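Local coordinates for protein TonB-dependent siderophore receptor (Pseudomonas aeruginosa 39016, PDB 5NEC) that probably takes up iron-loaded siderophores, and perhaps siderophore-drug conjugates, across the outer membrane as a TonB-dependent beta-barrel receptor with an internal plug, at residues Y269-R274 / V328-N333; N306-Y311 / N334-T339; D375-D380 / G417-K422; S399-T404 / H412-G417; A424-V429 / A462-V467. One frame throughout, in Å; residues are numbered along the deposited sequence.

Interaction 1: residues Y269-R274 / V328-N333; sequences YGLTGR and VWRRQN
L271 and R330 cross at about a right angle, and the leucine methyl CD2 sits over one face of the guanidinium, toward its rim, 3.5 Å from R330 NH1. At the edge of that plane, R330 NE donates to Y269 O (3.0 Å), although the donor stands above the carbonyl plane. A long arginine suits this site, because its extended chain carries many donors to different partners: NH2 reaches G270 O through a water, and NH1 pairs with D413 and Y401 O. The contact lies in the beta-barrel domain, where the loop before strand 276-291 folds against the start of strand 327-354. R274, bent at chi3 (81°), lays its guanidinium perpendicular to the amide plane of Q332, with Q332 CB over one face. A second water bridges R274 NH1 and R330 O, while R274 NH2 bonds to T314. The Y269 ring crosses V328 at about a right angle, Y269 CE1 lying 3.9 Å from V328 CG2, and its hydroxyl bonds to L406 O.

Interaction 2: residues N306-Y311 / N334-T339; sequences NSHQDY and NRVSTT
Six backbone hydrogen bonds join S307 to T339, Q309 to S337 and Y311 to R335, each pair exchanging two. Among the shortest is S337 N to Q309 O at 2.8 Å. The axes of these short antiparallel segments come within 4.7 Å, with 175° between their directions, as neighbours in the hairpin of strands 296-316 and 327-354. Side chains add two polar links. On the face of H308, D310, V336 and T338, H308 ND1 and T338 OG1 share a hydrogen bond (3.2 Å) in which either could be the donor. The histidine reaches across because its CG is placed opposite the backbone N (chi1 -178°), with the hydroxyl at the ring edge. On the other face R335 NH1 makes a weak bond to Q309 OE1 (2.7 Å).

Packing surrounds these groups. The R335 guanidinium lies alongside the Y311 ring, R335 NH2 3.4 Å from Y311 CD2, with the planes steeply inclined. From two residues back in its own strand, Q309 CB lies over one face of that ring. V336 and D310 run side by side, and D310 OD1 also approaches the Y377 hydroxyl in a doubtfully short hydrogen bond.

Polar and long side chains suit the face of S307, Q309, Y311 and R335, which touches T114, Q117 and P90 of the plug domain. Its chemistry implies a hydrophilic barrel interior, with paired backbone bonds holding the wall and polar side chains meeting the plug.

Interaction 3: residues D375-D380 / G417-K422; sequences DGYIVD and GSITRK
The axes of antiparallel strands 377-379 and 419-421 approach to 4.5 Å with 156° between their directions, and I378 exchanges two backbone bonds with T420, the shorter from I378 N to T420 O at 2.7 Å. Flanking bonds run from K422 N to G376 O and from D380 N to S418 O. A salt bridge joins the side chains: R421 grips D375 side-on, R421 NE and NH2 both donating to D375 OD2, with NE at 2.9 Å. NE meets the anti lone pair, whereas NH2 comes from above the carboxylate plane. Strand 419-421 pairs alongside the end of barrel strand 357-379, as the chain returns from a long loop. Arginine suits its place because its long chain, bent at chi2 and chi3, packs CD over a face of the Y377 ring, a CH-pi contact, while its nitrogens reach D375. The ring also takes I419 CG2, 3.5 Å from Y377 CD1. D375 is further held by the backbone N atoms of Y423 and A424. On the surface, I378 CG1 meets K422 CG at 3.8 Å.

Interaction 4: residues S399-T404 / H412-G417; sequences SGYNCT and HDPWNG
Y401 turns its ring beside its own backbone N (chi1 -54°), which sends it across to D413 and P414. W415 does the reverse: CG stands opposite its backbone N (chi1 180°), and the indole swings toward N402. Y401 belongs to a type I' turn from S399 to N402, against which W415 packs; G400 and Y401 both take positive phi, which is easy for glycine and less common for tyrosine.

P414 lies over one face of the tyrosine ring in a CH-pi contact, P414 CD 3.7 Å from the Y401 centroid. Proline suits this place, being a compact, conformationally restricted ring whose CD, next to nitrogen, carries polarised C-H bonds. D413 CG approaches obliquely, 3.4 Å from Y401 CD1. W415 NE1 donates to N402 OD1 at 2.8 Å, the oxygen being near the indole plane but the donor above the amide plane. Amide and indole planes stand nearly perpendicular (82°). N402 ND2 bonds to S399 O at 2.9 Å, so the side chain ties back to the first residue of its own turn and also holds the indole N-H. A water links G400 O to N416 N.

W415 makes a cation-pi contact with R274, and a disulfide to C390 fixes C403. The chemistry implies a loop held, with no strand pairing between these two segments, by an amide bonded at both its oxygen and its nitrogen, aromatic packing and charge.

Interaction 5: residues A424-V429 / A462-V467; sequences APLNTV and AKNHGV
H465 reaches over the start of strand 426-444, and its side chain can be followed outward from CB. H465 CB lies 3.5 Å from P425 O and also faces P425 CD. The ring then runs on so that P425 O lies near its plane, at the edge, with H465 CD2 3.5 Å away. At the far end H465 NE2 comes within 3.7 Å of N427 ND2, the side chains crossing at about a right angle, with amide and ring planes 64° apart. CG is held beside the backbone N (chi1 -56°), which keeps the ring directed past P425 toward N427. The same carbonyl is bonded from the main chain, as H465 N donates to P425 O at 3.0 Å.

Beyond it, N427 and K463 exchange two backbone bonds, K463 N to N427 O being 2.7 Å. On the face of L426, T428, A462 and N464, L426 CD1 touches N464 CB and A462 CB; small alanine suits the close non-hydrogen-bonded pairing with T428. N464 OD1 accepts from G466 N in an Asx turn, bending the chain as the strand ends. Such paired antiparallel strands, running 170° to each other in a hairpin whose outer ends open into loops, are the repeating wall element of a transmembrane beta-barrel.

Overall arrangement
All five contacts belong to the antiparallel barrel wall and the loops at one end of it. Strand 327-354 serves both interaction 1 and interaction 2, whose segments adjoin and alternate along the chain, with centres 20 Å apart. Strand 357-379 follows and brings in interaction 3, its centre about 15 Å from that of interaction 2. Interaction 4 falls within the long loop that interaction 3 closes, and the two share G417; yet in space it lies nearer interaction 1, their centres about 8 Å apart. Interaction 5 comes last, on the next hairpin, and touches interaction 3. Thus the loops lie against strand ends, probably at the extracellular mouth of the barrel.

Interaction 1: residues Y269-R274 / V328-N333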
# COMPACT_ATOMS: atom_id res chain seq x y z
N TYR A 269 8.85 -3.93 -23.78
CA TYR A 269 8.10 -3.70 -25.02
C TYR A 269 7.70 -2.23 -25.25
O TYR A 269 7.13 -1.90 -26.29
CB TYR A 269 6.88 -4.63 -25.09
CG TYR A 269 7.34 -6.07 -25.07
CD1 TYR A 269 7.86 -6.68 -26.22
CD2 TYR A 269 7.37 -6.79 -23.88
CE1 TYR A 269 8.35 -7.97 -26.20
CE2 TYR A 269 7.86 -8.09 -23.85
CZ TYR A 269 8.33 -8.67 -25.03
OH TYR A 269 8.81 -9.94 -25.00
N GLY A 270 8.02 -1.36 -24.30
CA GLY A 270 7.72 0.06 -24.42
C GLY A 270 8.77 0.83 -25.20
O GLY A 270 9.68 0.25 -25.80
N LEU A 271 8.64 2.15 -25.16
CA LEU A 271 9.37 3.07 -26.02
C LEU A 271 9.95 4.21 -25.19
O LEU A 271 9.21 5.03 -24.65
CB LEU A 271 8.42 3.66 -27.03
CG LEU A 271 7.94 2.70 -28.11
CD1 LEU A 271 6.69 3.26 -28.81
CD2 LEU A 271 9.06 2.40 -29.09
N THR A 272 11.27 4.26 -25.12
CA THR A 272 11.96 5.34 -24.40
C THR A 272 11.69 6.72 -24.99
O THR A 272 11.69 7.69 -24.26
CB THR A 272 13.49 5.10 -24.33
OG1 THR A 272 13.99 4.82 -25.64
CG2 THR A 272 13.78 3.94 -23.43
N GLY A 273 11.44 6.80 -26.29
CA GLY A 273 11.08 8.06 -26.94
C GLY A 273 9.66 8.54 -26.70
O GLY A 273 9.35 9.68 -27.02
N ARG A 274 8.77 7.68 -26.20
CA ARG A 274 7.36 8.00 -26.08
C ARG A 274 6.82 7.95 -24.66
O ARG A 274 6.06 8.83 -24.26
CB ARG A 274 6.52 7.06 -26.95
CG ARG A 274 5.02 7.24 -26.78
CD ARG A 274 4.19 6.33 -27.67
NE ARG A 274 4.06 4.99 -27.13
CZ ARG A 274 3.39 4.00 -27.73
NH1 ARG A 274 2.80 4.20 -28.91
NH2 ARG A 274 3.32 2.80 -27.17
N VAL A 328 4.73 -8.35 -31.44
CA VAL A 328 3.99 -7.67 -30.36
C VAL A 328 3.49 -6.31 -30.85
O VAL A 328 4.30 -5.47 -31.24
CB VAL A 328 4.89 -7.45 -29.13
CG1 VAL A 328 4.19 -6.61 -28.08
CG2 VAL A 328 5.34 -8.79 -28.54
N TRP A 329 2.18 -6.08 -30.77
CA TRP A 329 1.63 -4.74 -30.97
C TRP A 329 1.86 -3.87 -29.70
O TRP A 329 1.49 -4.28 -28.60
CB TRP A 329 0.14 -4.83 -31.28
CG TRP A 329 -0.58 -3.54 -31.32
CD1 TRP A 329 -0.20 -2.42 -31.97
CD2 TRP A 329 -1.83 -3.25 -30.69
NE1 TRP A 329 -1.15 -1.43 -31.80
CE2 TRP A 329 -2.16 -1.92 -31.01
CE3 TRP A 329 -2.70 -3.99 -29.89
CZ2 TRP A 329 -3.32 -1.30 -30.55
CZ3 TRP A 329 -3.88 -3.38 -29.45
CH2 TRP A 329 -4.17 -2.04 -29.78
N ARG A 330 2.50 -2.72 -29.88
CA ARG A 330 2.72 -1.77 -28.77
C ARG A 330 1.48 -0.92 -28.55
O ARG A 330 1.37 0.20 -29.00
CB ARG A 330 3.91 -0.87 -29.04
CG ARG A 330 5.22 -1.61 -28.92
CD ARG A 330 6.34 -0.73 -29.42
NE ARG A 330 7.68 -1.23 -29.13
CZ ARG A 330 8.74 -1.08 -29.92
NH1 ARG A 330 8.64 -0.47 -31.10
NH2 ARG A 330 9.92 -1.57 -29.55
N ARG A 331 0.52 -1.51 -27.86
CA ARG A 331 -0.68 -0.80 -27.49
C ARG A 331 -0.30 0.24 -26.43
O ARG A 331 0.54 0.03 -25.53
CB ARG A 331 -1.79 -1.72 -27.02
CG ARG A 331 -2.43 -1.45 -25.69
CD ARG A 331 -3.43 -0.32 -25.60
NE ARG A 331 -4.48 -0.81 -24.70
CZ ARG A 331 -5.38 -0.10 -24.03
NH1 ARG A 331 -5.46 1.23 -24.15
NH2 ARG A 331 -6.22 -0.74 -23.25
N GLN A 332 -0.98 1.35 -26.55
CA GLN A 332 -0.70 2.55 -25.83
C GLN A 332 -1.82 2.69 -24.83
O GLN A 332 -2.98 2.58 -25.18
CB GLN A 332 -0.67 3.66 -26.87
CG GLN A 332 -0.86 5.04 -26.38
CD GLN A 332 -2.28 5.38 -26.00
OE1 GLN A 332 -2.50 5.77 -24.86
NE2 GLN A 332 -3.23 5.22 -26.90
N ASN A 333 -1.48 2.91 -23.57
CA ASN A 333 -2.49 3.28 -22.59
C ASN A 333 -2.03 4.54 -21.88
O ASN A 333 -0.82 4.83 -21.83
CB ASN A 333 -2.71 2.16 -21.60
CG ASN A 333 -4.12 2.14 -21.02
OD1 ASN A 333 -4.88 3.12 -21.10
ND2 ASN A 333 -4.49 1.01 -20.44
O HOH W 1 10.49 -2.08 -26.81
O HOH W 2 2.69 1.95 -30.51

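Interaction 2: residues N306-Y311 / N334-T339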
# COMPACT_ATOMS: atom_id res chain seq x y z
N ASN A 306 -3.78 17.74 -3.11
CA ASN A 306 -3.76 18.11 -4.52
C ASN A 306 -2.80 17.15 -5.24
O ASN A 306 -1.61 17.11 -4.91
CB ASN A 306 -3.27 19.55 -4.60
CG ASN A 306 -3.01 20.01 -6.01
OD1 ASN A 306 -3.61 19.52 -6.96
ND2 ASN A 306 -2.05 20.90 -6.17
N SER A 307 -3.30 16.36 -6.21
CA SER A 307 -2.43 15.41 -6.93
C SER A 307 -2.66 15.44 -8.43
O SER A 307 -3.78 15.51 -8.88
CB SER A 307 -2.59 13.98 -6.40
OG SER A 307 -3.82 13.46 -6.80
N HIS A 308 -1.57 15.41 -9.19
CA HIS A 308 -1.59 15.39 -10.63
C HIS A 308 -0.89 14.11 -11.12
O HIS A 308 0.14 13.70 -10.57
CB HIS A 308 -0.90 16.64 -11.19
CG HIS A 308 -0.92 16.72 -12.68
ND1 HIS A 308 -2.10 16.81 -13.41
CD2 HIS A 308 0.08 16.69 -13.59
CE1 HIS A 308 -1.81 16.86 -14.70
NE2 HIS A 308 -0.50 16.80 -14.84
N GLN A 309 -1.46 13.48 -12.14
CA GLN A 309 -0.84 12.35 -12.81
C GLN A 309 -0.93 12.52 -14.31
O GLN A 309 -1.97 12.84 -14.86
CB GLN A 309 -1.53 11.07 -12.40
CG GLN A 309 -1.16 10.66 -11.01
CD GLN A 309 -1.95 9.47 -10.53
OE1 GLN A 309 -3.09 9.27 -10.96
NE2 GLN A 309 -1.35 8.66 -9.64
N ASP A 310 0.20 12.29 -14.97
CA ASP A 310 0.32 12.40 -16.40
C ASP A 310 1.15 11.17 -16.87
O ASP A 310 2.41 11.16 -16.78
CB ASP A 310 0.96 13.75 -16.73
CG ASP A 310 0.98 14.07 -18.21
OD1 ASP A 310 0.33 13.39 -19.04
OD2 ASP A 310 1.70 15.02 -18.56
N TYR A 311 0.42 10.13 -17.31
CA TYR A 311 0.96 8.80 -17.61
C TYR A 311 0.66 8.42 -19.06
O TYR A 311 -0.46 8.62 -19.52
CB TYR A 311 0.32 7.72 -16.73
CG TYR A 311 0.55 7.78 -15.23
CD1 TYR A 311 1.40 8.72 -14.65
CD2 TYR A 311 -0.07 6.86 -14.38
CE1 TYR A 311 1.61 8.76 -13.28
CE2 TYR A 311 0.15 6.89 -13.00
CZ TYR A 311 0.99 7.84 -12.46
OH TYR A 311 1.22 7.90 -11.11
N ASN A 334 -2.99 5.30 -21.38
CA ASN A 334 -2.67 6.59 -20.79
C ASN A 334 -3.71 7.07 -19.80
O ASN A 334 -4.86 6.61 -19.79
CB ASN A 334 -2.48 7.65 -21.87
CG ASN A 334 -3.77 8.05 -22.53
OD1 ASN A 334 -4.56 8.79 -21.96
ND2 ASN A 334 -3.98 7.58 -23.74
N ARG A 335 -3.28 8.02 -18.98
CA ARG A 335 -4.17 8.72 -18.07
C ARG A 335 -3.60 10.09 -17.68
O ARG A 335 -2.41 10.21 -17.35
CB ARG A 335 -4.43 7.89 -16.83
CG ARG A 335 -5.57 8.44 -16.00
CD ARG A 335 -6.09 7.46 -14.95
NE ARG A 335 -5.05 6.56 -14.45
CZ ARG A 335 -4.01 6.92 -13.68
NH1 ARG A 335 -3.82 8.18 -13.30
NH2 ARG A 335 -3.14 5.99 -13.31
N VAL A 336 -4.45 11.10 -17.78
CA VAL A 336 -4.17 12.42 -17.25
C VAL A 336 -5.23 12.71 -16.20
O VAL A 336 -6.42 12.64 -16.49
CB VAL A 336 -4.16 13.50 -18.33
CG1 VAL A 336 -3.85 14.85 -17.70
CG2 VAL A 336 -3.14 13.13 -19.41
N SER A 337 -4.79 13.04 -15.00
CA SER A 337 -5.68 13.12 -13.87
C SER A 337 -5.29 14.26 -12.93
O SER A 337 -4.11 14.46 -12.68
CB SER A 337 -5.61 11.77 -13.17
OG SER A 337 -6.43 11.73 -12.03
N THR A 338 -6.27 15.01 -12.43
CA THR A 338 -6.04 15.97 -11.33
C THR A 338 -7.08 15.75 -10.27
O THR A 338 -8.25 15.61 -10.58
CB THR A 338 -6.10 17.45 -11.77
OG1 THR A 338 -5.09 17.68 -12.74
CG2 THR A 338 -5.84 18.41 -10.59
N THR A 339 -6.65 15.73 -9.01
CA THR A 339 -7.57 15.52 -7.90
C THR A 339 -7.27 16.52 -6.79
O THR A 339 -6.12 16.78 -6.47
CB THR A 339 -7.51 14.07 -7.36
OG1 THR A 339 -7.82 13.16 -8.41
CG2 THR A 339 -8.52 13.85 -6.28

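Interaction 3: residues D375-D380 / G417-K422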
# COMPACT_ATOMS: atom_id res chain seq x y z
N ASP A 375 -8.84 13.03 -17.83
CA ASP A 375 -8.68 13.25 -19.27
C ASP A 375 -7.73 12.17 -19.82
O ASP A 375 -7.51 11.17 -19.18
CB ASP A 375 -8.18 14.68 -19.53
CG ASP A 375 -8.48 15.18 -20.98
OD1 ASP A 375 -9.64 15.07 -21.43
OD2 ASP A 375 -7.55 15.67 -21.67
N GLY A 376 -7.18 12.35 -21.02
CA GLY A 376 -6.23 11.43 -21.59
C GLY A 376 -5.62 11.98 -22.86
O GLY A 376 -5.71 13.17 -23.13
N TYR A 377 -4.99 11.10 -23.64
CA TYR A 377 -4.37 11.42 -24.91
C TYR A 377 -5.03 10.62 -26.03
O TYR A 377 -5.62 9.59 -25.78
CB TYR A 377 -2.88 11.08 -24.90
CG TYR A 377 -2.03 11.89 -23.96
CD1 TYR A 377 -1.52 13.14 -24.34
CD2 TYR A 377 -1.72 11.41 -22.69
CE1 TYR A 377 -0.73 13.90 -23.48
CE2 TYR A 377 -0.94 12.16 -21.82
CZ TYR A 377 -0.45 13.40 -22.21
OH TYR A 377 0.34 14.11 -21.35
N ILE A 378 -4.95 11.12 -27.26
CA ILE A 378 -5.33 10.42 -28.46
C ILE A 378 -4.03 10.13 -29.18
O ILE A 378 -3.28 11.05 -29.46
CB ILE A 378 -6.21 11.32 -29.37
CG1 ILE A 378 -7.52 11.69 -28.69
CG2 ILE A 378 -6.47 10.68 -30.73
CD1 ILE A 378 -8.03 13.03 -29.17
N VAL A 379 -3.78 8.86 -29.47
CA VAL A 379 -2.46 8.43 -29.96
C VAL A 379 -2.64 7.51 -31.18
O VAL A 379 -3.43 6.58 -31.14
CB VAL A 379 -1.68 7.65 -28.90
CG1 VAL A 379 -0.26 7.36 -29.36
CG2 VAL A 379 -1.67 8.40 -27.56
N ASP A 380 -1.89 7.77 -32.24
CA ASP A 380 -1.90 6.89 -33.40
C ASP A 380 -0.96 5.69 -33.18
O ASP A 380 0.26 5.86 -33.19
CB ASP A 380 -1.47 7.66 -34.65
CG ASP A 380 -1.67 6.87 -35.94
OD1 ASP A 380 -2.26 5.76 -35.93
OD2 ASP A 380 -1.22 7.42 -36.98
N GLY A 417 4.17 8.72 -34.04
CA GLY A 417 2.75 8.98 -34.26
C GLY A 417 2.30 10.24 -33.53
O GLY A 417 2.99 10.73 -32.62
N SER A 418 1.13 10.75 -33.90
CA SER A 418 0.59 11.93 -33.23
C SER A 418 0.15 11.59 -31.80
O SER A 418 -0.39 10.51 -31.56
CB SER A 418 -0.58 12.52 -34.02
OG SER A 418 -1.54 11.52 -34.28
N ILE A 419 0.45 12.50 -30.88
CA ILE A 419 -0.05 12.48 -29.51
C ILE A 419 -0.74 13.83 -29.31
O ILE A 419 -0.10 14.86 -29.35
CB ILE A 419 1.11 12.38 -28.49
CG1 ILE A 419 1.92 11.09 -28.70
CG2 ILE A 419 0.59 12.39 -27.05
CD1 ILE A 419 3.14 10.97 -27.81
N THR A 420 -2.05 13.83 -29.09
CA THR A 420 -2.74 15.04 -28.65
C THR A 420 -3.58 14.73 -27.42
O THR A 420 -4.12 13.64 -27.30
CB THR A 420 -3.60 15.65 -29.78
OG1 THR A 420 -4.55 14.69 -30.25
CG2 THR A 420 -2.73 16.10 -30.96
N ARG A 421 -3.67 15.68 -26.49
CA ARG A 421 -4.62 15.62 -25.37
C ARG A 421 -6.06 15.62 -25.90
O ARG A 421 -6.35 16.31 -26.87
CB ARG A 421 -4.42 16.81 -24.44
CG ARG A 421 -3.25 16.70 -23.47
CD ARG A 421 -3.56 15.71 -22.35
NE ARG A 421 -4.69 16.13 -21.51
CZ ARG A 421 -4.64 17.07 -20.56
NH1 ARG A 421 -3.51 17.71 -20.31
NH2 ARG A 421 -5.73 17.37 -19.84
N LYS A 422 -6.95 14.85 -25.27
CA LYS A 422 -8.39 14.88 -25.58
C LYS A 422 -9.01 16.22 -25.23
O LYS A 422 -9.86 16.71 -25.95
CB LYS A 422 -9.17 13.81 -24.78
CG LYS A 422 -8.97 12.40 -25.25
CD LYS A 422 -9.79 11.40 -24.45
CE LYS A 422 -9.39 9.97 -24.86
NZ LYS A 422 -9.75 8.95 -23.84
O HOH W 3 0.26 9.64 -36.49

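Interaction 4: residues S399-T404 / H412-G417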
# COMPACT_ATOMS: atom_id res chain seq x y z
N SER A 399 5.71 -0.79 -39.70
CA SER A 399 4.52 -0.57 -38.86
C SER A 399 4.51 0.81 -38.18
O SER A 399 3.73 1.02 -37.25
CB SER A 399 4.43 -1.65 -37.79
OG SER A 399 5.61 -1.65 -36.99
N GLY A 400 5.36 1.74 -38.63
CA GLY A 400 5.65 2.96 -37.86
C GLY A 400 6.19 2.69 -36.44
O GLY A 400 6.03 3.52 -35.55
N TYR A 401 6.81 1.53 -36.25
CA TYR A 401 7.32 1.06 -34.96
C TYR A 401 6.25 0.72 -33.93
O TYR A 401 6.55 0.60 -32.74
CB TYR A 401 8.36 2.03 -34.38
CG TYR A 401 9.50 2.32 -35.34
CD1 TYR A 401 10.53 1.39 -35.53
CD2 TYR A 401 9.55 3.52 -36.06
CE1 TYR A 401 11.57 1.64 -36.41
CE2 TYR A 401 10.60 3.78 -36.95
CZ TYR A 401 11.59 2.84 -37.12
OH TYR A 401 12.61 3.10 -37.98
N ASN A 402 5.01 0.52 -34.39
CA ASN A 402 3.93 0.03 -33.55
C ASN A 402 3.94 -1.48 -33.36
O ASN A 402 3.19 -1.99 -32.53
CB ASN A 402 2.57 0.48 -34.11
CG ASN A 402 2.42 1.98 -34.08
OD1 ASN A 402 2.43 2.56 -33.01
ND2 ASN A 402 2.31 2.61 -35.23
N CYS A 403 4.75 -2.19 -34.14
CA CYS A 403 5.01 -3.61 -33.94
C CYS A 403 6.46 -3.77 -33.58
O CYS A 403 7.31 -3.10 -34.16
CB CYS A 403 4.77 -4.42 -35.22
SG CYS A 403 3.06 -4.37 -35.73
N THR A 404 6.74 -4.68 -32.65
CA THR A 404 8.10 -5.05 -32.32
C THR A 404 8.22 -6.57 -32.22
O THR A 404 7.25 -7.29 -32.40
CB THR A 404 8.57 -4.36 -31.01
OG1 THR A 404 9.98 -4.55 -30.84
CG2 THR A 404 7.84 -4.90 -29.77
N HIS A 412 14.37 1.71 -28.20
CA HIS A 412 14.79 2.99 -28.77
C HIS A 412 14.19 3.30 -30.15
O HIS A 412 14.45 4.37 -30.69
CB HIS A 412 16.31 3.05 -28.86
CG HIS A 412 17.00 2.80 -27.56
ND1 HIS A 412 17.02 3.72 -26.53
CD2 HIS A 412 17.71 1.73 -27.12
CE1 HIS A 412 17.70 3.24 -25.51
NE2 HIS A 412 18.12 2.03 -25.84
N ASP A 413 13.39 2.39 -30.72
CA ASP A 413 12.72 2.64 -31.99
C ASP A 413 12.18 4.06 -32.01
O ASP A 413 11.49 4.47 -31.06
CB ASP A 413 11.54 1.68 -32.17
CG ASP A 413 11.95 0.28 -32.62
OD1 ASP A 413 13.07 0.10 -33.15
OD2 ASP A 413 11.14 -0.66 -32.43
N PRO A 414 12.45 4.81 -33.10
CA PRO A 414 11.98 6.21 -33.25
C PRO A 414 10.52 6.29 -33.70
O PRO A 414 10.20 6.80 -34.79
CB PRO A 414 12.92 6.76 -34.32
CG PRO A 414 13.19 5.59 -35.20
CD PRO A 414 13.19 4.38 -34.31
N TRP A 415 9.64 5.76 -32.85
CA TRP A 415 8.20 5.90 -33.03
C TRP A 415 7.86 7.40 -33.18
O TRP A 415 8.48 8.24 -32.55
CB TRP A 415 7.48 5.27 -31.83
CG TRP A 415 6.01 5.34 -31.87
CD1 TRP A 415 5.16 4.40 -32.35
CD2 TRP A 415 5.20 6.41 -31.40
NE1 TRP A 415 3.87 4.83 -32.22
CE2 TRP A 415 3.87 6.06 -31.63
CE3 TRP A 415 5.48 7.64 -30.80
CZ2 TRP A 415 2.81 6.89 -31.29
CZ3 TRP A 415 4.45 8.47 -30.47
CH2 TRP A 415 3.12 8.10 -30.71
N ASN A 416 6.88 7.75 -34.00
CA ASN A 416 6.56 9.16 -34.18
C ASN A 416 5.12 9.41 -34.64
O ASN A 416 4.89 10.22 -35.52
CB ASN A 416 7.55 9.80 -35.17
CG ASN A 416 7.48 11.33 -35.16
OD1 ASN A 416 7.01 11.96 -34.21
ND2 ASN A 416 7.97 11.93 -36.24
N GLY A 417 4.17 8.72 -34.04
CA GLY A 417 2.75 8.98 -34.26
C GLY A 417 2.30 10.24 -33.53
O GLY A 417 2.99 10.73 -32.62
O HOH W 4 5.01 6.00 -35.45
O HOH W 5 11.64 -3.23 -32.01

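Interaction 5: residues A424-V429 / A462-V467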
# COMPACT_ATOMS: atom_id res chain seq x y z
N ALA A 424 -11.20 16.73 -23.08
CA ALA A 424 -12.63 16.45 -22.99
C ALA A 424 -12.84 15.58 -21.77
O ALA A 424 -13.19 14.41 -21.88
CB ALA A 424 -13.10 15.75 -24.27
N PRO A 425 -12.64 16.15 -20.57
CA PRO A 425 -12.54 15.36 -19.36
C PRO A 425 -13.86 14.90 -18.74
O PRO A 425 -14.89 15.46 -19.02
CB PRO A 425 -11.85 16.33 -18.40
CG PRO A 425 -12.35 17.65 -18.81
CD PRO A 425 -12.53 17.60 -20.29
N LEU A 426 -13.77 13.89 -17.88
CA LEU A 426 -14.86 13.57 -16.96
C LEU A 426 -14.51 14.28 -15.65
O LEU A 426 -13.46 14.00 -15.06
CB LEU A 426 -14.99 12.06 -16.73
CG LEU A 426 -15.93 11.56 -15.63
CD1 LEU A 426 -17.38 11.94 -15.94
CD2 LEU A 426 -15.79 10.04 -15.53
N ASN A 427 -15.38 15.21 -15.24
CA ASN A 427 -15.17 16.01 -14.04
C ASN A 427 -16.17 15.62 -12.98
O ASN A 427 -17.37 15.70 -13.22
CB ASN A 427 -15.37 17.49 -14.34
CG ASN A 427 -14.30 18.06 -15.25
OD1 ASN A 427 -13.20 17.52 -15.39
ND2 ASN A 427 -14.63 19.16 -15.90
N THR A 428 -15.70 15.23 -11.81
CA THR A 428 -16.55 14.74 -10.75
C THR A 428 -16.34 15.54 -9.46
O THR A 428 -15.21 15.78 -9.06
CB THR A 428 -16.23 13.26 -10.47
OG1 THR A 428 -16.19 12.53 -11.72
CG2 THR A 428 -17.28 12.65 -9.53
N VAL A 429 -17.44 15.94 -8.83
CA VAL A 429 -17.41 16.61 -7.53
C VAL A 429 -18.15 15.74 -6.52
O VAL A 429 -19.35 15.51 -6.68
CB VAL A 429 -18.04 18.02 -7.61
CG1 VAL A 429 -18.11 18.67 -6.23
CG2 VAL A 429 -17.25 18.89 -8.59
N ALA A 462 -21.22 14.30 -11.72
CA ALA A 462 -20.21 14.01 -12.75
C ALA A 462 -20.62 14.72 -14.03
O ALA A 462 -21.76 14.57 -14.49
CB ALA A 462 -20.11 12.51 -12.99
N LYS A 463 -19.71 15.51 -14.58
CA LYS A 463 -19.90 16.14 -15.87
C LYS A 463 -18.94 15.52 -16.86
O LYS A 463 -17.73 15.59 -16.69
CB LYS A 463 -19.67 17.64 -15.78
CG LYS A 463 -20.82 18.35 -15.11
CD LYS A 463 -20.46 19.77 -14.74
CE LYS A 463 -21.53 20.41 -13.88
NZ LYS A 463 -21.87 21.78 -14.39
N ASN A 464 -19.50 14.91 -17.89
CA ASN A 464 -18.71 14.22 -18.89
C ASN A 464 -18.70 15.00 -20.19
O ASN A 464 -19.68 15.03 -20.92
CB ASN A 464 -19.27 12.83 -19.13
CG ASN A 464 -18.41 12.00 -20.04
OD1 ASN A 464 -17.26 12.32 -20.33
ND2 ASN A 464 -18.97 10.91 -20.51
N HIS A 465 -17.56 15.62 -20.47
CA HIS A 465 -17.33 16.35 -21.72
C HIS A 465 -16.83 15.43 -22.84
O HIS A 465 -16.58 15.90 -23.95
CB HIS A 465 -16.36 17.53 -21.46
CG HIS A 465 -16.83 18.46 -20.38
ND1 HIS A 465 -17.85 19.38 -20.57
CD2 HIS A 465 -16.48 18.56 -19.08
CE1 HIS A 465 -18.08 20.02 -19.44
NE2 HIS A 465 -17.26 19.54 -18.52
N GLY A 466 -16.68 14.12 -22.56
CA GLY A 466 -16.33 13.14 -23.60
C GLY A 466 -17.46 12.75 -24.54
O GLY A 466 -17.21 12.16 -25.56
N VAL A 467 -18.70 13.07 -24.18
CA VAL A 467 -19.87 12.82 -25.03
C VAL A 467 -20.54 14.16 -25.34
O VAL A 467 -20.38 15.14 -24.59
CB VAL A 467 -20.92 11.87 -24.37
CG1 VAL A 467 -20.30 10.53 -23.99
CG2 VAL A 467 -21.60 12.50 -23.15